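Local coordinates for protein pyridoxal kinase (PDB 4S1H) that probably transfers a phosphate group from ATP to pyridoxal with the help of magnesium, forming the cofactor pyridoxal 5'-phosphate, at residues A[112-117]-A[125-130]; A[8-13]-A[81-86]; A[140-145]-A[174-179]; A[149-154]-A[166-171]. One frame throughout, in Å; residues are numbered along the deposited sequence.

Contact 1: A[112-117]-A[125-130]. With MG (magnesium ion), chain E.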
# COMPACT_ATOMS: atom_id res chain seq x y z
N PRO A 112 18.23 4.38 -6.38
CA PRO A 112 18.42 5.80 -6.12
C PRO A 112 17.44 6.58 -6.99
O PRO A 112 17.42 6.41 -8.19
CB PRO A 112 19.86 6.03 -6.52
CG PRO A 112 20.16 5.00 -7.56
CD PRO A 112 19.24 3.83 -7.28
N ILE A 113 16.62 7.41 -6.36
CA ILE A 113 15.63 8.24 -7.05
C ILE A 113 16.09 9.68 -6.92
O ILE A 113 15.93 10.32 -5.89
CB ILE A 113 14.21 8.10 -6.48
CG1 ILE A 113 13.84 6.62 -6.33
CG2 ILE A 113 13.21 8.85 -7.35
CD1 ILE A 113 13.90 5.82 -7.61
N LEU A 114 16.67 10.17 -7.99
CA LEU A 114 17.24 11.51 -7.97
C LEU A 114 16.73 12.38 -9.12
O LEU A 114 16.58 13.59 -8.94
CB LEU A 114 18.76 11.44 -8.01
CG LEU A 114 19.43 10.66 -6.88
CD1 LEU A 114 20.92 10.61 -7.15
CD2 LEU A 114 19.16 11.32 -5.55
N GLY A 115 16.47 11.80 -10.28
CA GLY A 115 16.03 12.61 -11.42
C GLY A 115 15.95 11.82 -12.70
O GLY A 115 16.11 10.61 -12.74
N ASP A 116 15.71 12.54 -13.78
CA ASP A 116 15.61 11.94 -15.10
C ASP A 116 15.77 13.02 -16.14
O ASP A 116 15.64 14.22 -15.84
CB ASP A 116 14.24 11.25 -15.26
CG ASP A 116 14.26 10.11 -16.27
OD1 ASP A 116 15.29 9.94 -16.99
OD2 ASP A 116 13.26 9.36 -16.31
N ASN A 117 16.07 12.61 -17.37
CA ASN A 117 16.23 13.55 -18.49
C ASN A 117 17.24 14.68 -18.19
O ASN A 117 17.04 15.84 -18.54
CB ASN A 117 14.85 14.10 -18.89
CG ASN A 117 13.86 13.00 -19.23
OD1 ASN A 117 12.71 13.08 -18.84
ND2 ASN A 117 14.32 11.96 -19.93
N GLU A 125 21.16 18.15 -1.37
CA GLU A 125 21.61 17.49 -0.15
C GLU A 125 21.42 15.97 -0.26
O GLU A 125 22.27 15.21 0.22
CB GLU A 125 20.89 18.05 1.09
CG GLU A 125 19.38 17.81 1.16
CD GLU A 125 18.77 18.18 2.50
OE1 GLU A 125 19.17 19.21 3.10
OE2 GLU A 125 17.88 17.43 2.95
N VAL A 126 20.32 15.54 -0.88
CA VAL A 126 19.97 14.12 -1.00
C VAL A 126 20.99 13.37 -1.84
O VAL A 126 21.39 12.28 -1.46
CB VAL A 126 18.52 13.88 -1.57
CG1 VAL A 126 18.29 12.42 -1.94
CG2 VAL A 126 17.48 14.31 -0.57
N GLN A 127 21.46 14.00 -2.93
CA GLN A 127 22.46 13.35 -3.80
C GLN A 127 23.68 12.88 -3.04
O GLN A 127 24.09 11.74 -3.20
CB GLN A 127 22.91 14.23 -4.98
CG GLN A 127 21.80 14.68 -5.91
CD GLN A 127 22.34 15.57 -7.03
OE1 GLN A 127 23.28 15.19 -7.72
NE2 GLN A 127 21.74 16.73 -7.21
N ASP A 128 24.28 13.76 -2.24
CA ASP A 128 25.48 13.40 -1.51
C ASP A 128 25.25 12.27 -0.51
O ASP A 128 26.09 11.37 -0.37
CB ASP A 128 26.09 14.62 -0.82
CG ASP A 128 26.59 15.65 -1.81
OD1 ASP A 128 26.95 15.28 -2.95
OD2 ASP A 128 26.59 16.83 -1.44
N SER A 129 24.10 12.29 0.17
CA SER A 129 23.79 11.24 1.12
C SER A 129 23.54 9.92 0.39
O SER A 129 23.93 8.86 0.87
CB SER A 129 22.60 11.63 2.02
OG SER A 129 21.38 11.69 1.32
N MET A 130 22.90 9.97 -0.78
CA MET A 130 22.73 8.77 -1.61
C MET A 130 24.06 8.16 -2.06
O MET A 130 24.15 6.95 -2.21
CB MET A 130 21.87 9.08 -2.83
CG MET A 130 21.38 7.88 -3.62
SD MET A 130 20.35 6.69 -2.72
CE MET A 130 19.49 7.74 -1.52
MG MG E . 12.95 7.28 -16.96
O HOH W 1 14.89 7.25 -17.63
O HOH W 2 10.89 7.30 -16.28

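Contact 2: A[8-13]-A[81-86]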
# COMPACT_ATOMS: atom_id res chain seq x y z
N ILE A 8 11.58 0.97 1.98
CA ILE A 8 11.53 2.33 2.46
C ILE A 8 11.49 3.24 1.26
O ILE A 8 12.49 3.36 0.52
CB ILE A 8 12.78 2.64 3.34
CG1 ILE A 8 12.88 1.68 4.53
CG2 ILE A 8 12.81 4.10 3.76
CD1 ILE A 8 14.19 1.74 5.31
N SER A 9 10.36 3.88 1.01
CA SER A 9 10.21 4.71 -0.17
C SER A 9 8.95 5.57 -0.06
O SER A 9 8.29 5.59 0.99
CB SER A 9 10.18 3.86 -1.45
OG SER A 9 10.27 4.69 -2.61
N SER A 10 8.64 6.30 -1.11
CA SER A 10 7.60 7.32 -1.08
C SER A 10 6.21 6.72 -1.15
O SER A 10 6.04 5.55 -1.47
CB SER A 10 7.76 8.25 -2.29
OG SER A 10 7.87 7.47 -3.48
N TYR A 11 5.21 7.53 -0.82
CA TYR A 11 3.81 7.12 -0.87
C TYR A 11 2.97 8.22 -1.51
O TYR A 11 3.13 9.39 -1.16
CB TYR A 11 3.29 6.77 0.53
CG TYR A 11 1.85 6.37 0.51
CD1 TYR A 11 1.50 5.07 0.27
CD2 TYR A 11 0.84 7.31 0.69
CE1 TYR A 11 0.18 4.68 0.20
CE2 TYR A 11 -0.50 6.94 0.65
CZ TYR A 11 -0.81 5.61 0.43
OH TYR A 11 -2.12 5.19 0.35
N VAL A 12 2.07 7.81 -2.41
CA VAL A 12 1.02 8.65 -2.98
C VAL A 12 -0.35 8.03 -2.74
O VAL A 12 -0.50 6.82 -2.88
CB VAL A 12 1.19 8.90 -4.50
CG1 VAL A 12 2.38 9.81 -4.71
CG2 VAL A 12 1.35 7.59 -5.28
N CYS A 13 -1.32 8.86 -2.36
CA CYS A 13 -2.71 8.38 -2.10
C CYS A 13 -3.45 7.93 -3.34
O CYS A 13 -4.24 6.99 -3.31
CB CYS A 13 -3.54 9.47 -1.40
SG CYS A 13 -2.83 10.02 0.15
N THR A 81 15.39 0.38 -0.90
CA THR A 81 15.19 1.79 -0.67
C THR A 81 14.87 2.46 -1.97
O THR A 81 15.38 2.05 -3.05
CB THR A 81 16.37 2.45 0.08
OG1 THR A 81 17.52 2.41 -0.77
CG2 THR A 81 16.68 1.76 1.41
N GLY A 82 14.04 3.50 -1.89
CA GLY A 82 13.65 4.30 -3.03
C GLY A 82 13.84 5.76 -2.76
O GLY A 82 14.98 6.24 -2.52
N TYR A 83 12.73 6.49 -2.83
CA TYR A 83 12.75 7.94 -2.75
C TYR A 83 12.91 8.43 -1.33
O TYR A 83 12.23 7.91 -0.44
CB TYR A 83 11.47 8.54 -3.33
CG TYR A 83 11.39 10.03 -3.24
CD1 TYR A 83 12.01 10.84 -4.21
CD2 TYR A 83 10.72 10.66 -2.20
CE1 TYR A 83 11.95 12.23 -4.12
CE2 TYR A 83 10.65 12.03 -2.11
CZ TYR A 83 11.26 12.81 -3.06
OH TYR A 83 11.19 14.17 -2.99
N PHE A 84 13.80 9.41 -1.13
CA PHE A 84 13.87 10.14 0.13
C PHE A 84 13.71 11.64 -0.13
O PHE A 84 14.34 12.18 -1.05
CB PHE A 84 15.20 9.90 0.82
CG PHE A 84 15.42 8.49 1.23
CD1 PHE A 84 15.06 8.04 2.48
CD2 PHE A 84 16.11 7.62 0.38
CE1 PHE A 84 15.31 6.74 2.85
CE2 PHE A 84 16.40 6.32 0.76
CZ PHE A 84 15.99 5.88 2.00
N PRO A 85 12.90 12.32 0.66
CA PRO A 85 12.71 13.76 0.47
C PRO A 85 13.83 14.61 1.09
O PRO A 85 13.97 15.78 0.71
CB PRO A 85 11.36 14.04 1.17
CG PRO A 85 11.28 13.02 2.24
CD PRO A 85 11.95 11.80 1.67
N SER A 86 14.63 14.03 1.98
CA SER A 86 15.62 14.76 2.75
C SER A 86 16.77 13.86 3.17
O SER A 86 16.57 12.65 3.35
CB SER A 86 14.97 15.40 3.99
OG SER A 86 14.25 14.44 4.76

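Contact 3: A[140-145]-A[174-179]. With MG (magnesium ion), chain D; ADP (adenosine-5'-diphosphate), chain C.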
# COMPACT_ATOMS: atom_id res chain seq x y z
N ILE A 140 22.32 -1.87 -7.44
CA ILE A 140 21.69 -0.58 -7.58
C ILE A 140 21.01 -0.48 -8.93
O ILE A 140 21.51 -1.06 -9.91
CB ILE A 140 22.63 0.60 -7.31
CG1 ILE A 140 23.75 0.72 -8.35
CG2 ILE A 140 23.25 0.47 -5.92
CD1 ILE A 140 24.50 2.03 -8.23
N THR A 141 19.92 0.29 -9.02
CA THR A 141 19.09 0.38 -10.24
C THR A 141 18.82 1.82 -10.72
O THR A 141 17.64 2.23 -10.88
CB THR A 141 17.76 -0.37 -10.04
OG1 THR A 141 17.11 0.17 -8.89
CG2 THR A 141 17.97 -1.84 -9.79
N PRO A 142 19.87 2.62 -10.92
CA PRO A 142 19.67 3.96 -11.42
C PRO A 142 19.31 3.99 -12.91
O PRO A 142 19.75 3.11 -13.67
CB PRO A 142 21.07 4.58 -11.27
CG PRO A 142 21.99 3.43 -11.52
CD PRO A 142 21.31 2.27 -10.85
N ASN A 143 18.61 5.03 -13.35
CA ASN A 143 18.63 5.41 -14.75
C ASN A 143 19.95 6.15 -15.10
O ASN A 143 20.80 6.38 -14.22
CB ASN A 143 17.36 6.22 -15.13
CG ASN A 143 17.30 7.58 -14.45
OD1 ASN A 143 18.32 8.17 -14.10
ND2 ASN A 143 16.08 8.07 -14.23
N ALA A 144 20.14 6.50 -16.37
CA ALA A 144 21.38 7.13 -16.79
C ALA A 144 21.65 8.46 -16.08
O ALA A 144 22.77 8.76 -15.69
CB ALA A 144 21.42 7.31 -18.28
N THR A 145 20.59 9.25 -15.88
CA THR A 145 20.72 10.52 -15.20
C THR A 145 21.22 10.35 -13.75
O THR A 145 22.09 11.09 -13.28
CB THR A 145 19.38 11.27 -15.20
OG1 THR A 145 19.06 11.64 -16.55
CG2 THR A 145 19.45 12.53 -14.38
N PRO A 174 28.67 -4.31 -6.06
CA PRO A 174 28.86 -5.48 -6.93
C PRO A 174 28.11 -5.46 -8.26
O PRO A 174 28.65 -5.99 -9.23
CB PRO A 174 28.35 -6.65 -6.07
CG PRO A 174 28.29 -6.11 -4.68
CD PRO A 174 28.01 -4.67 -4.80
N VAL A 175 26.91 -4.89 -8.31
CA VAL A 175 26.06 -4.98 -9.50
C VAL A 175 25.38 -3.65 -9.72
O VAL A 175 24.82 -3.07 -8.80
CB VAL A 175 25.03 -6.10 -9.43
CG1 VAL A 175 24.29 -6.21 -10.75
CG2 VAL A 175 25.68 -7.43 -9.06
N ILE A 176 25.38 -3.17 -10.96
CA ILE A 176 24.74 -1.92 -11.33
C ILE A 176 23.89 -2.22 -12.53
O ILE A 176 24.41 -2.63 -13.57
CB ILE A 176 25.74 -0.79 -11.63
CG1 ILE A 176 26.71 -0.54 -10.44
CG2 ILE A 176 25.03 0.48 -12.01
CD1 ILE A 176 27.97 0.17 -10.87
N LEU A 177 22.59 -2.02 -12.40
CA LEU A 177 21.65 -2.15 -13.48
C LEU A 177 21.27 -0.72 -13.88
O LEU A 177 20.56 -0.04 -13.17
CB LEU A 177 20.40 -2.93 -13.01
CG LEU A 177 19.43 -3.32 -14.11
CD1 LEU A 177 20.03 -4.36 -15.05
CD2 LEU A 177 18.13 -3.85 -13.52
N VAL A 178 21.79 -0.27 -15.02
CA VAL A 178 21.46 1.04 -15.56
C VAL A 178 20.20 0.86 -16.40
O VAL A 178 20.22 0.19 -17.41
CB VAL A 178 22.62 1.64 -16.40
CG1 VAL A 178 22.27 3.09 -16.70
CG2 VAL A 178 23.93 1.54 -15.65
N THR A 179 19.10 1.40 -15.92
CA THR A 179 17.76 0.96 -16.37
C THR A 179 17.37 1.60 -17.69
O THR A 179 16.44 1.12 -18.37
CB THR A 179 16.66 1.24 -15.31
OG1 THR A 179 16.60 2.63 -14.98
CG2 THR A 179 16.94 0.45 -14.05
MG MG D . 15.65 2.95 -10.57
PB ADP C . 12.92 5.71 -14.08
O1B ADP C . 13.37 6.81 -15.01
O2B ADP C . 11.48 5.86 -13.62
O3B ADP C . 13.94 5.45 -13.01
PA ADP C . 13.36 4.15 -16.49
O1A ADP C . 14.80 3.73 -16.52
O2A ADP C . 12.93 5.35 -17.27
O3A ADP C . 12.90 4.36 -14.94
O5' ADP C . 12.44 2.94 -16.90
C5' ADP C . 12.49 1.66 -16.30
C4' ADP C . 12.14 0.66 -17.37
O4' ADP C . 10.84 0.96 -17.88
C3' ADP C . 13.09 0.75 -18.56
O3' ADP C . 14.21 -0.13 -18.39
C2' ADP C . 12.19 0.38 -19.70
O2' ADP C . 12.12 -1.04 -19.81
C1' ADP C . 10.82 0.89 -19.30
N9 ADP C . 10.46 2.21 -19.87
C8 ADP C . 10.44 3.42 -19.29
N7 ADP C . 10.01 4.38 -20.15
C5 ADP C . 9.73 3.77 -21.31
C6 ADP C . 9.22 4.17 -22.63
N6 ADP C . 8.94 5.47 -22.87
N1 ADP C . 9.08 3.21 -23.57
C2 ADP C . 9.38 1.91 -23.33
N3 ADP C . 9.84 1.47 -22.14
C4 ADP C . 10.03 2.34 -21.12
O HOH W 3 15.51 3.28 -12.59
O HOH W 4 16.22 4.81 -10.22
O HOH W 5 14.76 0.86 -10.98
O HOH W 6 13.54 3.58 -10.30

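Contact 4: A[149-154]-A[166-171]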
# COMPACT_ATOMS: atom_id res chain seq x y z
N PHE A 149 24.58 11.62 -11.79
CA PHE A 149 24.58 12.35 -10.51
C PHE A 149 25.38 11.65 -9.41
O PHE A 149 25.94 12.32 -8.57
CB PHE A 149 23.14 12.60 -9.98
CG PHE A 149 22.33 13.55 -10.83
CD1 PHE A 149 22.93 14.59 -11.54
CD2 PHE A 149 20.93 13.44 -10.88
CE1 PHE A 149 22.18 15.46 -12.32
CE2 PHE A 149 20.18 14.32 -11.66
CZ PHE A 149 20.81 15.33 -12.38
N LEU A 150 25.42 10.32 -9.43
CA LEU A 150 26.15 9.58 -8.42
C LEU A 150 27.64 9.54 -8.67
O LEU A 150 28.39 9.19 -7.75
CB LEU A 150 25.63 8.14 -8.34
CG LEU A 150 24.22 7.97 -7.84
CD1 LEU A 150 23.74 6.55 -8.13
CD2 LEU A 150 24.18 8.31 -6.35
N THR A 151 28.10 9.86 -9.89
CA THR A 151 29.52 9.77 -10.24
C THR A 151 30.16 11.09 -10.67
O THR A 151 31.40 11.23 -10.67
CB THR A 151 29.73 8.76 -11.38
OG1 THR A 151 29.00 9.17 -12.54
CG2 THR A 151 29.31 7.40 -10.97
N GLY A 152 29.35 12.07 -11.07
CA GLY A 152 29.86 13.31 -11.66
C GLY A 152 30.33 13.18 -13.10
O GLY A 152 31.02 14.07 -13.61
N LEU A 153 29.99 12.07 -13.76
CA LEU A 153 30.35 11.82 -15.16
C LEU A 153 29.09 11.92 -16.03
O LEU A 153 27.99 11.56 -15.62
CB LEU A 153 30.95 10.42 -15.30
CG LEU A 153 32.32 10.15 -14.67
CD1 LEU A 153 32.90 8.84 -15.16
CD2 LEU A 153 33.29 11.28 -14.97
N GLU A 154 29.27 12.41 -17.25
CA GLU A 154 28.17 12.40 -18.21
C GLU A 154 27.85 10.94 -18.54
O GLU A 154 28.76 10.11 -18.61
CB GLU A 154 28.57 13.17 -19.49
CG GLU A 154 28.74 14.69 -19.35
CD GLU A 154 27.98 15.50 -20.41
OE1 GLU A 154 26.73 15.40 -20.50
OE2 GLU A 154 28.63 16.28 -21.14
N HIS A 166 32.34 1.81 -13.57
CA HIS A 166 33.65 1.52 -13.00
C HIS A 166 33.87 2.23 -11.66
O HIS A 166 34.29 1.61 -10.65
CB HIS A 166 34.74 1.86 -14.00
CG HIS A 166 36.13 1.67 -13.48
ND1 HIS A 166 36.68 0.42 -13.32
CD2 HIS A 166 37.02 2.56 -12.99
CE1 HIS A 166 37.90 0.54 -12.82
NE2 HIS A 166 38.13 1.83 -12.60
N ILE A 167 33.55 3.53 -11.63
CA ILE A 167 33.80 4.36 -10.47
C ILE A 167 33.07 3.75 -9.26
O ILE A 167 33.64 3.60 -8.17
CB ILE A 167 33.27 5.81 -10.69
CG1 ILE A 167 34.05 6.54 -11.81
CG2 ILE A 167 33.31 6.61 -9.40
CD1 ILE A 167 35.52 6.79 -11.53
N LEU A 168 31.85 3.32 -9.49
CA LEU A 168 31.05 2.75 -8.40
C LEU A 168 31.47 1.35 -8.01
O LEU A 168 31.45 1.02 -6.82
CB LEU A 168 29.57 2.79 -8.77
CG LEU A 168 29.03 4.18 -9.02
CD1 LEU A 168 27.52 4.05 -9.21
CD2 LEU A 168 29.34 5.19 -7.91
N HIS A 169 31.80 0.51 -8.98
CA HIS A 169 32.38 -0.79 -8.70
C HIS A 169 33.68 -0.69 -7.89
O HIS A 169 33.91 -1.50 -7.00
CB HIS A 169 32.68 -1.58 -9.95
CG HIS A 169 31.48 -2.01 -10.74
ND1 HIS A 169 30.37 -2.59 -10.18
CD2 HIS A 169 31.26 -1.98 -12.08
CE1 HIS A 169 29.50 -2.88 -11.13
NE2 HIS A 169 30.03 -2.54 -12.30
N GLU A 170 34.53 0.30 -8.18
CA GLU A 170 35.76 0.52 -7.40
C GLU A 170 35.46 0.86 -5.93
O GLU A 170 36.29 0.59 -5.08
CB GLU A 170 36.61 1.61 -8.03
CG GLU A 170 37.26 1.14 -9.32
CD GLU A 170 38.45 0.23 -9.10
OE1 GLU A 170 39.58 0.75 -8.91
OE2 GLU A 170 38.27 -1.02 -9.14
N GLN A 171 34.30 1.46 -5.66
CA GLN A 171 33.81 1.71 -4.29
C GLN A 171 33.24 0.47 -3.61
O GLN A 171 32.80 0.54 -2.44
CB GLN A 171 32.73 2.79 -4.30
CG GLN A 171 33.17 4.15 -4.76
CD GLN A 171 32.00 5.09 -4.98
OE1 GLN A 171 30.85 4.78 -4.62
NE2 GLN A 171 32.27 6.22 -5.61
O HOH W 7 30.26 8.21 -6.01

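Contact 1: A[112-117]-A[125-130]
Pieces of the kinase's metal-binding loop, P112 and L114, rest on one side of helix 124-133 before the chain reaches the magnesium ligand D116. L114 carries much of the contact: its CD2 branch lies 3.9 Å from V126 CG1, the two side chains slanting across each other, and it also reaches the CA of Q127 and the CB of M130. V126 and M130 are one helical turn apart, so a branched leucine can touch both. P112 packs at the far end, its CB 3.8 Å from M130 CG and close to M130 SD. With CG anti to the backbone N (chi1 -168°) and a bend at chi2, the flexible methionine chain folds over this rigid ring.

Beyond the apolar part, D116 OD2 binds magnesium at 2.2 Å, as do two waters and two phosphate oxygens of ADP. One of these waters also donates to D116 OD1 (2.8 Å), and so does the backbone N of N117; together they hold the carboxylate's rotation. E146 accepts from the backbone N atoms of both L114 and G115. Helix 144-151 closes on the same hydrophobic patch through F149 and L150, while helix 87-100 touches M130 and S129 of helix 124-133.

Contact 2: A[8-13]-A[81-86]
The rings of F84 and Y83 are each approached obliquely from segment 8-13. I8 brings its CG2 methyl to 3.7 Å from F84 CE1, while the CB of S10 lies 3.8 Å from Y83 CD2. Both contacts are apolar, and they suit their places: the branched isoleucine offers a methyl to a buried ring, and the small serine lets the tyrosine lie close by.

The backbones themselves are joined by hydrogen bonds. I8 and T81 form a parallel bridge, and the N of G82 donates to I8 O over 2.9 Å. The CA of T81 makes a further contact with that same oxygen. Strand pairing then gives way to a side chain: S9 OG, turned anti to its own backbone N (chi1 -170°), accepts from the N of Y83 at 3.1 Å with an N-H...O angle of 161°. A side-chain hydroxyl thus ties the loop to the strand just past the last regular bond. It also lies 3.4 Å from the CA of G82, where the absence of a side chain allows so close an approach.

T38 of strand 33-41 binds Y83 O through its hydroxyl, and F84 is packed by helices 87-100 and 124-133. S10 has been seen to bind pyridoxal 5'-phosphate in this protein. Loops leaving the carboxyl ends of neighbouring parallel strands in this way, here 5-9 and 78-81, characteristically form the substrate site of ribokinase-like folds.

Contact 3: A[140-145]-A[174-179]
Backbone pairing joins I140 to I176 where the chain leaves the end strand of the main sheet, and segment 175-179 runs roughly the same way as 140-144, 41° apart. The N of I140 donates to V175 O at 3.1 Å, and I140 O receives the N of L177 at 2.9 Å in a nearly straight bond. Two residues on, P142 O accepts from the N of T179. P142 has no N-H to offer, and its CD instead sits 3.4 Å from L177 O. Beside this single bridge the two isoleucines lie side by side, CG1 of I140 3.8 Å from CG1 of I176; beta-branched chains suit such an extended, buried backbone.

Helices 144-151 and 158-170 intervene between the paired elements, making a beta-alpha-beta crossover, and the loop after strand 139-140, together with T179, forms part of the nucleotide site. There T141 O binds magnesium at 2.1 Å; four waters and D111 OD1 complete the ion's shell. N143 is the N-cap of helix 144-151: its OD1 accepts from the N of E146, while its ND2 donates to ADP O1B (3.1 Å, 169°) and also to G115 O. These bonds fix which end of the amide faces the phosphate.

T179 grips the nucleotide twice, its OG1 donating to ADP O1A and its backbone O accepting from ADP O3', the latter at 2.6 Å. Held between the backbone N and the carbonyl carbon (chi1 58°), that OG1 also accepts from a magnesium-bound water whose other hydrogen goes to ADP O3B.

Contact 4: A[149-154]-A[166-171]
T151 turns its CG2 methyl anti to the carbonyl carbon, and L168 does the same with CG (chi1 -61°), which brings the two side chains together roughly at right angles. The methyl lies 3.8 Å from L168 CG and equally near CD2, so it sits against the fork of the leucine. I167 flanks this meeting: its CB comes near T151 CG2, and its CG1 lies 4.2 Å from L153 CD1 toward the more exposed side.

Threonine serves both needs here, since its other branch is polar. T151 OG1 accepts from the N of L153 at 3.3 Å, forming an ST turn, and donates to L147 O one helical turn back. G152, within that turn, takes a positive phi of 76°, a conformation that favours glycine.

The two segments belong to helices 144-151 and 158-170, consecutive elements of the crossover leading to strand 175-183, and they meet near the carboxyl ends of both. L150 O touches L168 CD2 but is satisfied by a water, which donates to it at 2.7 Å and accepts from Q171 NE2 at 2.9 Å, so the water links L150 O to the Q171 side chain. On its inner side L168 packs against I176 of strand 175-183, and L150 against M130 of helix 124-133.

Overall arrangement
Along the chain contact 2 closes first, then contact 1, and contact 4 falls between the two segments of contact 3. Contact 1 is central: its centre lies about 12 Å from that of contact 2 and about 13 Å from those of contacts 3 and 4, and it touches all three. Contacts 2 and 4 lie farthest apart, about 23 Å between centres. Contacts 3 and 4 share helix 144-151 and meet partly where I140 touches L168. Contacts 2, 1 and 3 thus place the pyridoxal 5'-phosphate-binding S10, the magnesium ligands and the ADP ligands at the carboxyl ends of the parallel strands, whereas contact 4 packs together the two helices, 144-151 and 158-170, of the connection to strand 175-183.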